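Local atomic coordinates of WZI (Escherichia coli, PDB entry 2YNK), a protein that binds carbohydrate as a beta-barrel lectin of the outer membrane and underpins assembly of the group 1 capsule. Residues A[1-11]-A[27-37]; A[127-135]-A[143-151]. One frame throughout, in Å; residues are numbered along the deposited sequence.

Interaction 1 (A[1-11]-A[27-37]); sequences AGLVVNDNDLR and LSTWPLSQEEI
The indole of Trp30 lies against the aliphatic stem of Arg11, its CZ2 3.4 Å from Arg11 CB. Arg11 CG stands anti to its own backbone N (chi1 170°) and the chain runs extended to NE, which carries the guanidinium past the ring, their planes 53° apart, to Gly155 O. Leu32 CG sits over the centre of one indole face, 3.7 Å above its plane. Trp30 NE1 donates to Leu27 O (2.9 Å), tying the ring to its own segment, while indole atom CE3 lies near Val4 O. Val4 and Leu32 form a hydrogen-bonded antiparallel pair: Leu32 N gives a sound bond to Val4 O (3.0 Å), whereas the return bond from Val4 N is weak. Val4 CG2 packs against Gln34 CB (3.9 Å) and reaches Ile37, whose CD1 also meets Leu10; Leu62 of helix 49-65 adds to this apolar cluster. Pro31, entered through a cis peptide, sets its ring beside Leu3 and Val5. At the chain start, Ala1 N donates to Gln34 OE1 (2.6 Å) and also pairs with Ser103, while Gln34 N, in the first turn of helix 34-42, bonds Gly2 O at 2.8 Å. Glu35 OE2 accepts from Gly2 N, and its OE1 from Trp142. The N-terminal arm is thus fastened by backbone pairing and by polar grips at the start of a helix, while the buried arginine keeps its charged end bonded to Gly155 O and packs its methylenes on the indole.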
loop_
_atom_site.group_PDB
_atom_site.type_symbol
_atom_site.label_atom_id
_atom_site.label_comp_id
_atom_site.label_asym_id
_atom_site.label_seq_id
_atom_site.Cartn_x
_atom_site.Cartn_y
_atom_site.Cartn_z
ATOM N N ALA A 1 12.188 -0.670 15.931
ATOM C CA ALA A 1 11.953 -2.121 15.664
ATOM C C ALA A 1 10.477 -2.407 15.316
ATOM O O ALA A 1 9.598 -1.585 15.550
ATOM C CB ALA A 1 12.385 -2.947 16.865
ATOM N N GLY A 2 10.240 -3.579 14.743
ATOM C CA GLY A 2 8.911 -4.076 14.509
ATOM C C GLY A 2 8.368 -3.792 13.131
ATOM O O GLY A 2 9.112 -3.794 12.158
ATOM N N LEU A 3 7.057 -3.555 13.054
ATOM C CA LEU A 3 6.400 -3.307 11.775
ATOM C C LEU A 3 6.694 -1.904 11.263
ATOM O O LEU A 3 6.931 -0.984 12.043
ATOM C CB LEU A 3 4.889 -3.480 11.906
ATOM C CG LEU A 3 4.402 -4.836 12.416
ATOM C CD1 LEU A 3 2.876 -4.892 12.325
ATOM C CD2 LEU A 3 5.072 -5.979 11.658
ATOM N N VAL A 4 6.681 -1.770 9.939
ATOM C CA VAL A 4 6.869 -0.493 9.264
ATOM C C VAL A 4 5.758 -0.404 8.216
ATOM O O VAL A 4 5.863 -0.981 7.143
ATOM C CB VAL A 4 8.266 -0.380 8.605
ATOM C CG1 VAL A 4 8.561 1.059 8.197
ATOM C CG2 VAL A 4 9.334 -0.905 9.550
ATOM N N VAL A 5 4.678 0.293 8.570
ATOM C CA VAL A 5 3.503 0.415 7.711
ATOM C C VAL A 5 3.763 1.339 6.519
ATOM O O VAL A 5 4.780 2.040 6.475
ATOM C CB VAL A 5 2.271 0.926 8.505
ATOM C CG1 VAL A 5 1.844 -0.108 9.539
ATOM C CG2 VAL A 5 2.550 2.278 9.143
ATOM N N ASN A 6 2.834 1.333 5.566
ATOM C CA ASN A 6 2.972 2.103 4.336
ATOM C C ASN A 6 3.499 3.518 4.569
ATOM O O ASN A 6 2.779 4.371 5.066
ATOM C CB ASN A 6 1.625 2.218 3.604
ATOM C CG ASN A 6 0.999 0.881 3.294
ATOM O OD1 ASN A 6 1.386 -0.154 3.838
ATOM N ND2 ASN A 6 0.010 0.899 2.422
ATOM N N ASP A 7 4.761 3.753 4.220
ATOM C CA ASP A 7 5.315 5.105 4.119
ATOM C C ASP A 7 5.776 5.264 2.687
ATOM O O ASP A 7 6.356 4.348 2.119
ATOM C CB ASP A 7 6.493 5.278 5.062
ATOM C CG ASP A 7 7.046 6.694 5.054
ATOM O OD1 ASP A 7 6.282 7.630 5.373
ATOM O OD2 ASP A 7 8.250 6.873 4.745
ATOM N N ASN A 8 5.512 6.409 2.087
ATOM C CA ASN A 8 5.746 6.559 0.652
ATOM C C ASN A 8 7.194 6.968 0.371
ATOM O O ASN A 8 7.807 6.471 -0.569
ATOM C CB ASN A 8 4.768 7.569 0.057
ATOM C CG ASN A 8 4.889 7.690 -1.440
ATOM O OD1 ASN A 8 4.857 6.698 -2.161
ATOM N ND2 ASN A 8 5.015 8.913 -1.923
ATOM N N ASP A 9 7.722 7.876 1.193
ATOM C CA ASP A 9 9.116 8.292 1.104
ATOM C C ASP A 9 10.071 7.120 1.311
ATOM O O ASP A 9 11.013 6.950 0.533
ATOM C CB ASP A 9 9.421 9.414 2.104
ATOM C CG ASP A 9 8.974 10.782 1.605
ATOM O OD1 ASP A 9 8.501 10.869 0.450
ATOM O OD2 ASP A 9 9.097 11.777 2.361
ATOM N N LEU A 10 9.809 6.309 2.336
ATOM C CA LEU A 10 10.638 5.130 2.625
ATOM C C LEU A 10 10.643 4.142 1.462
ATOM O O LEU A 10 11.709 3.684 1.022
ATOM C CB LEU A 10 10.147 4.405 3.888
ATOM C CG LEU A 10 11.058 3.278 4.394
ATOM C CD1 LEU A 10 12.388 3.867 4.855
ATOM C CD2 LEU A 10 10.409 2.478 5.517
ATOM N N ARG A 11 9.442 3.817 0.986
ATOM C CA ARG A 11 9.264 2.829 -0.066
ATOM C C ARG A 11 10.017 3.211 -1.321
ATOM O O ARG A 11 10.643 2.363 -1.930
ATOM C CB ARG A 11 7.773 2.631 -0.414
ATOM C CG ARG A 11 7.593 1.788 -1.668
ATOM C CD ARG A 11 6.220 1.185 -1.866
ATOM N NE ARG A 11 6.280 0.332 -3.050
ATOM C CZ ARG A 11 5.277 0.069 -3.882
ATOM N NH1 ARG A 11 4.066 0.568 -3.681
ATOM N NH2 ARG A 11 5.497 -0.711 -4.937
ATOM N N LEU A 27 9.625 -5.355 -1.525
ATOM C CA LEU A 27 8.784 -4.236 -1.152
ATOM C C LEU A 27 7.347 -4.458 -1.613
ATOM O O LEU A 27 6.619 -3.497 -1.810
ATOM C CB LEU A 27 9.332 -2.951 -1.768
ATOM C CG LEU A 27 10.747 -2.557 -1.356
ATOM C CD1 LEU A 27 11.204 -1.329 -2.132
ATOM C CD2 LEU A 27 10.817 -2.299 0.136
ATOM N N SER A 28 6.930 -5.713 -1.772
ATOM C CA SER A 28 5.586 -5.994 -2.290
ATOM C C SER A 28 4.628 -6.558 -1.230
ATOM O O SER A 28 3.490 -6.904 -1.542
ATOM C CB SER A 28 5.662 -6.934 -3.491
ATOM O OG SER A 28 5.970 -8.247 -3.083
ATOM N N THR A 29 5.080 -6.636 0.017
ATOM C CA THR A 29 4.231 -7.032 1.123
ATOM C C THR A 29 4.478 -6.115 2.309
ATOM O O THR A 29 5.460 -6.278 3.041
ATOM C CB THR A 29 4.476 -8.487 1.515
ATOM O OG1 THR A 29 3.969 -9.328 0.479
ATOM C CG2 THR A 29 3.780 -8.837 2.792
ATOM N N TRP A 30 3.576 -5.141 2.473
ATOM C CA TRP A 30 3.573 -4.255 3.626
ATOM C C TRP A 30 2.519 -4.679 4.606
ATOM O O TRP A 30 1.498 -5.225 4.210
ATOM C CB TRP A 30 3.316 -2.834 3.187
ATOM C CG TRP A 30 4.405 -2.301 2.308
ATOM C CD1 TRP A 30 4.709 -2.678 1.010
ATOM C CD2 TRP A 30 5.394 -1.279 2.652
ATOM N NE1 TRP A 30 5.785 -1.975 0.540
ATOM C CE2 TRP A 30 6.240 -1.118 1.475
ATOM C CE3 TRP A 30 5.648 -0.508 3.775
ATOM C CZ2 TRP A 30 7.286 -0.216 1.443
ATOM C CZ3 TRP A 30 6.707 0.398 3.735
ATOM C CH2 TRP A 30 7.507 0.540 2.595
ATOM N N PRO A 31 2.746 -4.432 5.904
ATOM C CA PRO A 31 3.888 -3.722 6.460
ATOM C C PRO A 31 5.174 -4.547 6.404
ATOM O O PRO A 31 5.124 -5.778 6.358
ATOM C CB PRO A 31 3.460 -3.477 7.902
ATOM C CG PRO A 31 2.643 -4.656 8.224
ATOM C CD PRO A 31 1.883 -4.966 6.966
ATOM N N LEU A 32 6.314 -3.861 6.390
ATOM C CA LEU A 32 7.629 -4.524 6.364
ATOM C C LEU A 32 8.170 -4.688 7.778
ATOM O O LEU A 32 8.052 -3.786 8.599
ATOM C CB LEU A 32 8.635 -3.695 5.560
ATOM C CG LEU A 32 8.248 -3.245 4.154
ATOM C CD1 LEU A 32 9.218 -2.194 3.656
ATOM C CD2 LEU A 32 8.188 -4.431 3.212
ATOM N N SER A 33 8.785 -5.831 8.053
ATOM C CA SER A 33 9.578 -6.011 9.278
ATOM C C SER A 33 10.852 -5.167 9.218
ATOM O O SER A 33 11.582 -5.228 8.251
ATOM C CB SER A 33 9.951 -7.475 9.450
ATOM O OG SER A 33 8.809 -8.304 9.305
ATOM N N GLN A 34 11.101 -4.370 10.246
ATOM C CA GLN A 34 12.276 -3.497 10.271
ATOM C C GLN A 34 13.561 -4.352 10.261
ATOM O O GLN A 34 14.533 -4.035 9.579
ATOM C CB GLN A 34 12.243 -2.580 11.508
ATOM C CG GLN A 34 12.946 -1.246 11.317
ATOM C CD GLN A 34 13.193 -0.502 12.620
ATOM O OE1 GLN A 34 12.272 -0.240 13.391
ATOM N NE2 GLN A 34 14.452 -0.151 12.867
ATOM N N GLU A 35 13.517 -5.458 10.994
ATOM C CA GLU A 35 14.629 -6.384 11.113
ATOM C C GLU A 35 15.091 -6.872 9.734
ATOM O O GLU A 35 16.282 -7.176 9.541
ATOM C CB GLU A 35 14.239 -7.575 12.006
ATOM C CG GLU A 35 13.995 -7.230 13.479
ATOM C CD GLU A 35 12.697 -6.457 13.747
ATOM O OE1 GLU A 35 11.794 -6.412 12.875
ATOM O OE2 GLU A 35 12.574 -5.874 14.846
ATOM N N GLU A 36 14.149 -6.931 8.789
ATOM C CA GLU A 36 14.440 -7.292 7.399
ATOM C C GLU A 36 15.070 -6.120 6.633
ATOM O O GLU A 36 15.929 -6.327 5.764
ATOM C CB GLU A 36 13.165 -7.791 6.703
ATOM C CG GLU A 36 13.261 -7.987 5.194
ATOM C CD GLU A 36 14.275 -9.036 4.776
ATOM O OE1 GLU A 36 14.703 -9.858 5.617
ATOM O OE2 GLU A 36 14.647 -9.039 3.586
ATOM N N ILE A 37 14.652 -4.895 6.945
ATOM C CA ILE A 37 15.307 -3.723 6.366
ATOM C C ILE A 37 16.773 -3.665 6.862
ATOM O O ILE A 37 17.688 -3.424 6.083
ATOM C CB ILE A 37 14.587 -2.393 6.691
ATOM C CG1 ILE A 37 13.080 -2.451 6.372
ATOM C CG2 ILE A 37 15.190 -1.256 5.881
ATOM C CD1 ILE A 37 12.331 -1.173 6.718
#

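Interaction 2 (A[127-135]-A[143-151]); sequences FNANGAYGA and LSFGQVPQW. With OCT (N-octane), chain B; D12 (dodecane), chain D.
Asn130 ND2 donates to Gln147 OE1 at 2.6 Å; Gln147 OE1 lies near the plane of the Asn130 amide, while ND2 comes from above the glutamine carbonyl plane, 40° out of it, and the two amides are turned 54° against each other. With CG anti to the carbonyl carbon (chi1 -71°) and the chain extended beyond it, Gln147 reaches back along the type II turn of Ala129 to Ala132. Its NE2 bonds Thr170 and passes 3.5 Å from C8 of the bound octane. Gln147 N closes on Ala132 O at 2.9 Å, while its carbonyl takes a weak bond from Gly131 N. Farther along, Gly134 and Phe145 exchange two backbone hydrogen bonds, both 3.0 Å between N and O. Tyr133 CB rests on Val148 CG2, and its hydroxyl bonds Asp108. On the face of the Phe145 side chain, Gly134 offers only backbone, and dodecane C11 comes within 3.5 Å of Gly134 O. This antiparallel hairpin therefore presents two chemistries: bound alkyl chains lie along one face of the barrel wall, consistent with a lipid-facing surface in the membrane, while the turn beyond is held by hydrogen bonds of the Asn130 and Gln147 side-chain amides and of the backbone.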
loop_
_atom_site.group_PDB
_atom_site.type_symbol
_atom_site.label_atom_id
_atom_site.label_comp_id
_atom_site.label_asym_id
_atom_site.label_seq_id
_atom_site.Cartn_x
_atom_site.Cartn_y
_atom_site.Cartn_z
ATOM N N PHE A 127 -13.206 11.008 15.810
ATOM C CA PHE A 127 -12.047 10.506 16.522
ATOM C C PHE A 127 -11.835 9.052 16.162
ATOM O O PHE A 127 -12.813 8.292 16.102
ATOM C CB PHE A 127 -12.279 10.560 18.030
ATOM C CG PHE A 127 -12.223 11.934 18.611
ATOM C CD1 PHE A 127 -11.000 12.513 18.934
ATOM C CD2 PHE A 127 -13.392 12.635 18.883
ATOM C CE1 PHE A 127 -10.946 13.774 19.498
ATOM C CE2 PHE A 127 -13.349 13.898 19.446
ATOM C CZ PHE A 127 -12.129 14.471 19.752
ATOM N N ASN A 128 -10.573 8.651 15.961
ATOM C CA ASN A 128 -10.264 7.239 15.725
ATOM C C ASN A 128 -8.818 6.840 16.036
ATOM O O ASN A 128 -7.940 7.684 16.233
ATOM C CB ASN A 128 -10.619 6.858 14.297
ATOM C CG ASN A 128 -9.578 7.296 13.312
ATOM O OD1 ASN A 128 -8.638 6.573 13.067
ATOM N ND2 ASN A 128 -9.736 8.480 12.740
ATOM N N ALA A 129 -8.588 5.534 16.072
ATOM C CA ALA A 129 -7.283 4.991 16.400
ATOM C C ALA A 129 -6.693 4.199 15.230
ATOM O O ALA A 129 -6.140 3.123 15.436
ATOM C CB ALA A 129 -7.394 4.116 17.640
ATOM N N ASN A 130 -6.821 4.735 14.011
ATOM C CA ASN A 130 -6.287 4.093 12.802
ATOM C C ASN A 130 -4.743 4.045 12.840
ATOM O O ASN A 130 -4.069 4.998 13.254
ATOM C CB ASN A 130 -6.766 4.814 11.527
ATOM C CG ASN A 130 -8.290 4.667 11.268
ATOM O OD1 ASN A 130 -8.840 5.276 10.333
ATOM N ND2 ASN A 130 -8.967 3.869 12.088
ATOM N N GLY A 131 -4.182 2.919 12.429
ATOM C CA GLY A 131 -2.759 2.735 12.512
ATOM C C GLY A 131 -2.311 2.210 13.860
ATOM O O GLY A 131 -1.199 1.689 13.958
ATOM N N ALA A 132 -3.153 2.321 14.893
ATOM C CA ALA A 132 -2.743 1.931 16.247
ATOM C C ALA A 132 -2.584 0.435 16.325
ATOM O O ALA A 132 -3.521 -0.289 16.022
ATOM C CB ALA A 132 -3.740 2.399 17.297
ATOM N N TYR A 133 -1.396 -0.024 16.715
ATOM C CA TYR A 133 -1.175 -1.442 16.988
ATOM C C TYR A 133 -0.173 -1.646 18.113
ATOM O O TYR A 133 0.576 -0.738 18.481
ATOM C CB TYR A 133 -0.659 -2.158 15.735
ATOM C CG TYR A 133 0.730 -1.712 15.333
ATOM C CD1 TYR A 133 1.870 -2.314 15.871
ATOM C CD2 TYR A 133 0.907 -0.669 14.434
ATOM C CE1 TYR A 133 3.146 -1.886 15.516
ATOM C CE2 TYR A 133 2.168 -0.239 14.065
ATOM C CZ TYR A 133 3.290 -0.847 14.609
ATOM O OH TYR A 133 4.539 -0.396 14.237
ATOM N N GLY A 134 -0.179 -2.859 18.649
ATOM C CA GLY A 134 0.944 -3.386 19.406
ATOM C C GLY A 134 1.346 -4.723 18.803
ATOM O O GLY A 134 0.489 -5.477 18.337
ATOM N N ALA A 135 2.646 -5.011 18.782
ATOM C CA ALA A 135 3.136 -6.294 18.267
ATOM C C ALA A 135 4.211 -6.867 19.153
ATOM O O ALA A 135 4.930 -6.132 19.833
ATOM C CB ALA A 135 3.651 -6.150 16.848
ATOM N N LEU A 143 3.666 -11.025 15.722
ATOM C CA LEU A 143 2.231 -11.113 15.942
ATOM C C LEU A 143 1.728 -9.744 16.341
ATOM O O LEU A 143 2.265 -9.128 17.260
ATOM C CB LEU A 143 1.901 -12.123 17.040
ATOM C CG LEU A 143 0.402 -12.327 17.328
ATOM C CD1 LEU A 143 -0.381 -12.646 16.058
ATOM C CD2 LEU A 143 0.214 -13.419 18.374
ATOM N N SER A 144 0.683 -9.284 15.662
ATOM C CA SER A 144 0.212 -7.917 15.814
ATOM C C SER A 144 -1.300 -7.813 16.061
ATOM O O SER A 144 -2.076 -8.582 15.505
ATOM C CB SER A 144 0.548 -7.165 14.544
ATOM O OG SER A 144 0.143 -5.824 14.674
ATOM N N PHE A 145 -1.714 -6.862 16.891
ATOM C CA PHE A 145 -3.129 -6.522 17.011
ATOM C C PHE A 145 -3.303 -5.024 16.899
ATOM O O PHE A 145 -2.523 -4.263 17.469
ATOM C CB PHE A 145 -3.750 -6.997 18.327
ATOM C CG PHE A 145 -5.224 -6.695 18.424
ATOM C CD1 PHE A 145 -6.157 -7.519 17.812
ATOM C CD2 PHE A 145 -5.679 -5.559 19.083
ATOM C CE1 PHE A 145 -7.516 -7.225 17.874
ATOM C CE2 PHE A 145 -7.027 -5.263 19.148
ATOM C CZ PHE A 145 -7.946 -6.096 18.543
ATOM N N GLY A 146 -4.346 -4.612 16.179
ATOM C CA GLY A 146 -4.640 -3.198 15.976
ATOM C C GLY A 146 -5.355 -2.915 14.670
ATOM O O GLY A 146 -6.025 -3.787 14.105
ATOM N N GLN A 147 -5.214 -1.682 14.196
ATOM C CA GLN A 147 -5.743 -1.295 12.902
ATOM C C GLN A 147 -4.573 -0.977 12.014
ATOM O O GLN A 147 -4.243 0.198 11.818
ATOM C CB GLN A 147 -6.676 -0.086 13.024
ATOM C CG GLN A 147 -7.994 -0.434 13.690
ATOM C CD GLN A 147 -8.960 0.728 13.796
ATOM O OE1 GLN A 147 -8.574 1.898 13.750
ATOM N NE2 GLN A 147 -10.236 0.406 13.955
ATOM N N VAL A 148 -3.939 -2.029 11.487
ATOM C CA VAL A 148 -2.733 -1.862 10.671
ATOM C C VAL A 148 -3.063 -1.923 9.181
ATOM O O VAL A 148 -3.626 -2.917 8.719
ATOM C CB VAL A 148 -1.662 -2.938 10.981
ATOM C CG1 VAL A 148 -0.454 -2.770 10.063
ATOM C CG2 VAL A 148 -1.259 -2.872 12.440
ATOM N N PRO A 149 -2.701 -0.870 8.423
ATOM C CA PRO A 149 -2.842 -0.949 6.973
ATOM C C PRO A 149 -1.839 -1.906 6.343
ATOM O O PRO A 149 -0.714 -2.090 6.871
ATOM C CB PRO A 149 -2.561 0.486 6.510
ATOM C CG PRO A 149 -1.703 1.062 7.574
ATOM C CD PRO A 149 -2.195 0.446 8.850
ATOM N N GLN A 150 -2.246 -2.488 5.214
ATOM C CA GLN A 150 -1.381 -3.380 4.438
ATOM C C GLN A 150 -1.187 -2.852 3.024
ATOM O O GLN A 150 -1.857 -1.887 2.599
ATOM C CB GLN A 150 -1.993 -4.779 4.356
ATOM C CG GLN A 150 -2.044 -5.544 5.666
ATOM C CD GLN A 150 -3.194 -6.535 5.705
ATOM O OE1 GLN A 150 -4.373 -6.153 5.641
ATOM N NE2 GLN A 150 -2.860 -7.814 5.829
ATOM N N TRP A 151 -0.258 -3.490 2.311
ATOM C CA TRP A 151 -0.167 -3.356 0.864
ATOM C C TRP A 151 0.292 -4.640 0.282
ATOM O O TRP A 151 1.366 -5.132 0.638
ATOM C CB TRP A 151 0.789 -2.257 0.477
ATOM C CG TRP A 151 0.801 -1.926 -0.990
ATOM C CD1 TRP A 151 1.572 -2.511 -1.987
ATOM C CD2 TRP A 151 0.024 -0.889 -1.669
ATOM N NE1 TRP A 151 1.330 -1.922 -3.204
ATOM C CE2 TRP A 151 0.407 -0.941 -3.078
ATOM C CE3 TRP A 151 -0.920 0.045 -1.263
ATOM C CZ2 TRP A 151 -0.142 -0.083 -4.017
ATOM C CZ3 TRP A 151 -1.458 0.909 -2.221
ATOM C CH2 TRP A 151 -1.073 0.846 -3.558
HETATM C C1 OCT B . -2.469 -0.870 21.197
HETATM C C2 OCT B . -3.791 -1.477 20.771
HETATM C C3 OCT B . -4.530 -0.577 19.779
HETATM C C4 OCT B . -5.873 -1.183 19.358
HETATM C C5 OCT B . -6.770 -0.164 18.654
HETATM C C6 OCT B . -7.996 -0.832 18.018
HETATM C C7 OCT B . -9.349 -0.311 18.528
HETATM C C8 OCT B . -10.375 -0.124 17.420
HETATM C C1 D12 D . 8.830 -2.956 27.494
HETATM C C2 D12 D . 7.945 -4.065 26.951
HETATM C C3 D12 D . 6.628 -3.540 26.354
HETATM C C4 D12 D . 5.880 -4.632 25.575
HETATM C C5 D12 D . 4.416 -4.277 25.278
HETATM C C6 D12 D . 3.833 -5.128 24.141
HETATM C C7 D12 D . 2.397 -5.584 24.403
HETATM C C8 D12 D . 1.501 -5.587 23.157
HETATM C C9 D12 D . 1.468 -6.943 22.446
HETATM C C10 D12 D . 0.181 -7.178 21.649
HETATM C C11 D12 D . 0.402 -8.184 20.515
HETATM C C12 D12 D . -0.809 -9.055 20.240
#

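How the interactions relate
Interaction 1 comes first along the chain, and the centres of the two contacts lie about 14 Å apart. Residues 1-11 and 27-37 belong to the N-terminal helical part, whereas 127-135 and the start of 143-151 lie on neighbouring strands of the closed 18-stranded antiparallel barrel. The two meet directly: strand 29-30 pairs with strand 151-152, Trp30 N lying 2.9 Å from Trp151 O, a probable hydrogen bond. Leu3 packs on Tyr133 and Ser144, and Val5 on Val148. After its corner at Gly146, the chain of interaction 2 thus leaves the wall to join interaction 1, consistent with a helical N-terminal part anchored against the inside of the barrel.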